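Local coordinates for cytochrome P450 reductase (Amycolatopsis methanolica 239, PDB 5OGX), which passes electrons from NADH through FAD and a [2Fe-2S] cluster to the cytochrome P450 partner that O-demethylates guaiacol and other lignin-derived aromatics, at residues Gly10-Asp15 with Gly94-Pro99; Thr21-Phe26 with Val31-Ser36. All coordinates share one frame; numbering follows the deposited sequence.

Contact 1. Residues Gly10-Asp15 with Gly94-Pro99; sequences GGRRVD and GRVTHP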
# COMPACT_ATOMS: atom_id res chain seq x y z
N GLY A 10 1.67 -13.11 20.13
CA GLY A 10 0.35 -12.89 20.69
C GLY A 10 -0.42 -14.14 21.05
O GLY A 10 -1.65 -14.16 20.93
N GLY A 11 0.26 -15.19 21.48
CA GLY A 11 -0.40 -16.44 21.81
C GLY A 11 -0.73 -17.32 20.63
O GLY A 11 -1.30 -18.41 20.83
N ARG A 12 -0.39 -16.92 19.41
CA ARG A 12 -0.70 -17.66 18.19
C ARG A 12 0.58 -18.26 17.62
O ARG A 12 1.57 -17.55 17.42
CB ARG A 12 -1.36 -16.74 17.16
CG ARG A 12 -2.82 -16.38 17.47
CD ARG A 12 -3.79 -17.24 16.66
NE ARG A 12 -4.38 -16.52 15.53
CZ ARG A 12 -4.78 -17.08 14.40
NH1 ARG A 12 -4.66 -18.39 14.23
NH2 ARG A 12 -5.30 -16.34 13.43
N ARG A 13 0.55 -19.55 17.31
CA ARG A 13 1.69 -20.25 16.75
C ARG A 13 1.46 -20.58 15.28
O ARG A 13 0.35 -20.96 14.89
CB ARG A 13 1.98 -21.54 17.52
CG ARG A 13 3.03 -22.44 16.85
CD ARG A 13 2.91 -23.88 17.33
NE ARG A 13 3.76 -24.78 16.55
CZ ARG A 13 4.21 -25.94 17.00
NH1 ARG A 13 3.89 -26.32 18.23
NH2 ARG A 13 4.97 -26.72 16.24
N VAL A 14 2.50 -20.43 14.47
CA VAL A 14 2.56 -21.01 13.13
C VAL A 14 3.89 -21.74 12.99
O VAL A 14 4.79 -21.61 13.82
CB VAL A 14 2.38 -19.96 12.01
CG1 VAL A 14 1.11 -19.14 12.24
CG2 VAL A 14 3.59 -19.06 11.93
N ASP A 15 4.00 -22.56 11.95
CA ASP A 15 5.24 -23.26 11.69
C ASP A 15 5.92 -22.62 10.49
O ASP A 15 5.29 -22.43 9.44
CB ASP A 15 5.01 -24.76 11.49
CG ASP A 15 4.56 -25.43 12.77
OD1 ASP A 15 5.39 -25.55 13.70
OD2 ASP A 15 3.37 -25.79 12.87
N GLY A 94 -1.36 -10.75 16.11
CA GLY A 94 -1.99 -12.02 16.41
C GLY A 94 -3.45 -12.13 16.02
O GLY A 94 -3.96 -13.26 15.94
N ARG A 95 -4.14 -11.01 15.81
CA ARG A 95 -5.51 -11.05 15.34
C ARG A 95 -5.59 -11.71 13.96
O ARG A 95 -4.60 -11.83 13.24
CB ARG A 95 -6.10 -9.64 15.26
CG ARG A 95 -5.47 -8.75 14.18
CD ARG A 95 -6.36 -7.54 13.88
NE ARG A 95 -5.73 -6.53 13.03
CZ ARG A 95 -5.63 -6.60 11.70
NH1 ARG A 95 -6.11 -7.65 11.06
NH2 ARG A 95 -5.06 -5.61 11.01
N VAL A 96 -6.81 -12.12 13.59
CA VAL A 96 -7.05 -12.71 12.27
C VAL A 96 -6.83 -11.68 11.17
O VAL A 96 -7.21 -10.51 11.30
CB VAL A 96 -8.48 -13.27 12.21
CG1 VAL A 96 -8.75 -13.91 10.86
CG2 VAL A 96 -8.68 -14.27 13.34
N THR A 97 -6.23 -12.13 10.06
CA THR A 97 -6.20 -11.32 8.85
C THR A 97 -6.46 -12.23 7.65
O THR A 97 -6.47 -13.46 7.77
CB THR A 97 -4.88 -10.56 8.68
OG1 THR A 97 -5.00 -9.62 7.61
CG2 THR A 97 -3.71 -11.52 8.40
N HIS A 98 -6.71 -11.60 6.51
CA HIS A 98 -6.81 -12.34 5.26
C HIS A 98 -5.50 -13.07 5.00
O HIS A 98 -4.43 -12.45 5.07
CB HIS A 98 -7.11 -11.39 4.10
CG HIS A 98 -8.30 -10.52 4.34
ND1 HIS A 98 -9.57 -11.04 4.51
CD2 HIS A 98 -8.42 -9.18 4.45
CE1 HIS A 98 -10.42 -10.05 4.71
NE2 HIS A 98 -9.75 -8.91 4.68
N PRO A 99 -5.53 -14.36 4.69
CA PRO A 99 -4.28 -15.10 4.51
C PRO A 99 -3.51 -14.63 3.28
O PRO A 99 -4.07 -14.41 2.21
CB PRO A 99 -4.74 -16.55 4.34
CG PRO A 99 -6.13 -16.40 3.73
CD PRO A 99 -6.72 -15.16 4.37
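Gly94 O receives the NE hydrogen of Arg12 in a weak hydrogen bond of 3.3 Å between Arg12 NE and Gly94 O. The bond is fairly straight, with an N-H...O angle of 161°, and its length accounts for its weakness. The oxygen sits at the edge of the guanidinium, near its plane, and the aliphatic base of the same arginine lies beside it, with Arg12 CG 3.7 Å from Gly94 O. Kinks at chi2 (-100°) and chi3 (-104°) turn the N-H of NE toward the carbonyl. One terminal nitrogen reaches further along the linker, where Arg12 NH2 lies 4.0 Å from Val96 CG2, an oblique contact with the methyl branch that stands beside the backbone N of the valine. Val31 packs on Arg12 as well.

Gly10 and Gly11, both at positive phi, form a type I' turn joining strands 5-9 and 12-16 into a hairpin at the margin of the mixed sheet, part of the beta-grasp fold of a plant-type [2Fe-2S] ferredoxin domain. Residues 94-99 belong to the linker that leads to strand 101-114 of the FAD-binding barrel. Side chains alternate along strand 12-16. Val14 packs against Ala25 and Phe26 of helix 22-28, whereas the exposed Arg13 and Asp15 form a salt bridge with each other, Arg13 NH2 lying 2.8 Å from Asp15 OD1, in the guanidinium plane and on the syn lone pair of the carboxylate oxygen. On the linker, Arg95 turns away from the hairpin. Its guanidinium makes a cation-pi contact with Trp32 and bends round to the backbone of the next residue, Arg95 NH1 donating to Val96 O over 3.1 Å.

Contact 2. Residues Thr21-Phe26 with Val31-Ser36; sequences TLLEAF and VWMPNS. With NA (sodium ion), chain D.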
# COMPACT_ATOMS: atom_id res chain seq x y z
N THR A 21 10.48 -16.31 5.96
CA THR A 21 10.54 -15.22 6.93
C THR A 21 9.39 -15.31 7.93
O THR A 21 8.33 -15.88 7.66
CB THR A 21 10.50 -13.87 6.23
OG1 THR A 21 9.23 -13.70 5.59
CG2 THR A 21 11.61 -13.77 5.19
N LEU A 22 9.62 -14.71 9.11
CA LEU A 22 8.57 -14.67 10.13
C LEU A 22 7.30 -14.03 9.58
O LEU A 22 6.20 -14.56 9.76
CB LEU A 22 9.07 -13.88 11.35
CG LEU A 22 10.24 -14.47 12.12
CD1 LEU A 22 10.54 -13.65 13.38
CD2 LEU A 22 9.95 -15.91 12.45
N LEU A 23 7.42 -12.88 8.93
CA LEU A 23 6.23 -12.20 8.42
C LEU A 23 5.43 -13.11 7.50
O LEU A 23 4.21 -13.23 7.64
CB LEU A 23 6.61 -10.91 7.70
CG LEU A 23 5.36 -10.18 7.15
CD1 LEU A 23 4.42 -9.71 8.27
CD2 LEU A 23 5.80 -9.00 6.30
N GLU A 24 6.10 -13.77 6.55
CA GLU A 24 5.36 -14.57 5.58
C GLU A 24 4.74 -15.79 6.23
O GLU A 24 3.61 -16.17 5.88
CB GLU A 24 6.26 -14.95 4.41
CG GLU A 24 6.58 -13.72 3.60
CD GLU A 24 6.99 -14.02 2.19
OE1 GLU A 24 7.38 -15.17 1.91
OE2 GLU A 24 6.95 -13.07 1.37
N ALA A 25 5.42 -16.38 7.21
CA ALA A 25 4.83 -17.50 7.93
C ALA A 25 3.56 -17.08 8.66
O ALA A 25 2.54 -17.77 8.61
CB ALA A 25 5.85 -18.10 8.90
N PHE A 26 3.60 -15.93 9.35
CA PHE A 26 2.41 -15.47 10.07
C PHE A 26 1.28 -15.12 9.11
O PHE A 26 0.16 -15.62 9.26
CB PHE A 26 2.74 -14.26 10.97
CG PHE A 26 3.53 -14.62 12.22
CD1 PHE A 26 3.04 -15.57 13.11
CD2 PHE A 26 4.75 -14.02 12.49
CE1 PHE A 26 3.76 -15.93 14.25
CE2 PHE A 26 5.47 -14.38 13.63
CZ PHE A 26 4.98 -15.33 14.51
N VAL A 31 -2.36 -14.90 10.49
CA VAL A 31 -2.01 -14.29 11.77
C VAL A 31 -1.40 -12.94 11.46
O VAL A 31 -0.34 -12.87 10.82
CB VAL A 31 -1.02 -15.16 12.56
CG1 VAL A 31 -0.55 -14.42 13.81
CG2 VAL A 31 -1.64 -16.52 12.90
N TRP A 32 -2.05 -11.87 11.90
CA TRP A 32 -1.64 -10.53 11.48
C TRP A 32 -0.48 -10.00 12.31
O TRP A 32 -0.41 -10.21 13.53
CB TRP A 32 -2.80 -9.54 11.59
CG TRP A 32 -2.36 -8.17 11.15
CD1 TRP A 32 -2.16 -7.74 9.87
CD2 TRP A 32 -2.05 -7.07 12.00
NE1 TRP A 32 -1.74 -6.41 9.87
CE2 TRP A 32 -1.68 -5.98 11.18
CE3 TRP A 32 -2.07 -6.89 13.40
CZ2 TRP A 32 -1.30 -4.74 11.69
CZ3 TRP A 32 -1.71 -5.65 13.91
CH2 TRP A 32 -1.34 -4.59 13.06
N MET A 33 0.41 -9.29 11.65
CA MET A 33 1.28 -8.36 12.33
C MET A 33 1.60 -7.23 11.36
O MET A 33 1.45 -7.41 10.14
CB MET A 33 2.57 -9.04 12.81
CG MET A 33 3.31 -9.71 11.68
SD MET A 33 4.98 -10.17 12.22
CE MET A 33 4.65 -10.84 13.86
N PRO A 34 2.00 -6.07 11.85
CA PRO A 34 2.15 -4.90 10.97
C PRO A 34 3.17 -5.14 9.87
O PRO A 34 4.20 -5.78 10.07
CB PRO A 34 2.61 -3.78 11.90
CG PRO A 34 2.34 -4.25 13.28
CD PRO A 34 2.21 -5.74 13.27
N ASN A 35 2.86 -4.63 8.69
CA ASN A 35 3.69 -4.78 7.55
C ASN A 35 3.32 -3.75 6.48
O ASN A 35 2.19 -3.50 6.31
CB ASN A 35 3.59 -6.19 6.99
CG ASN A 35 2.26 -6.50 6.40
OD1 ASN A 35 2.08 -6.45 5.24
ND2 ASN A 35 1.35 -6.88 7.22
N SER A 36 4.31 -3.17 5.82
CA SER A 36 3.98 -2.13 4.85
C SER A 36 4.94 -2.09 3.67
O SER A 36 4.96 -1.07 2.97
CB SER A 36 4.01 -0.72 5.48
OG SER A 36 2.84 -0.39 6.20
NA NA D . 5.51 -7.41 12.18
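Val31 N donates to Phe26 O over 2.9 Å, tying the returning chain to helix 22-28. The valine side chain points at the same residue, laying CG1 obliquely against CD1 of the phenylalanine ring. Trp32 turns away from the helix, and its NE1 bonds to Asp196. Met33 points toward the helix again. Its CG lies 3.6 Å from Leu23 CD1, and a bend at chi3 (43°) carries the terminal methyl to the phenylalanine, with Met33 CE 3.5 Å from Phe26 CD2. The sulfur makes a Met-aromatic contact with the same ring, standing oblique, 60° off its normal. Met33 SD also binds the sodium ion at 2.8 Å, and Pro34 O, from the next residue, binds it at 3.0 Å.

Asn35 faces the helix again through its CB, which is 3.6 Å from Leu23 CD2 where the two side chains cross at about a right angle. Its amide turns back along its own segment: Asn35 ND2 donates to Met33 O over 3.0 Å, in the amide plane, while OD1 accepts from Gly195 N. Asn35 and Ser36 then touch the [2Fe-2S] cluster, and Ser36 touches FAD too; the segment thus carries the chain from helix 22-28, the first helix of the ferredoxin domain, to the cluster and the flavin. Across the interface the chemistry is largely apolar, with one backbone bond, and the buried Asn35 amide is satisfied at both ends; the soft thioether of Met33 and the rather distant carbonyl of Pro34 are probably weak ligands for sodium.

How the contacts relate
From the N terminus the chain runs through the 5-9/12-16 hairpin, whose turn and second strand supply residues 10-15 of contact 1, and then into helix 22-28. Contact 2 closes a short loop, with four residues between its segments, two of them the last of the helix. The chain goes on through the cluster loop and strands 46-51 and 85-88 before the linker 94-99 returns to the hairpin, so contact 1 closes the longer loop with contact 2 nested inside it. Their centres lie 9 Å apart. The two contacts touch at Trp32, which exchanges probable backbone hydrogen bonds with Gly94 and Arg95. Hairpin, helix, cluster approach and the linker to the flavin domain thus meet in one place.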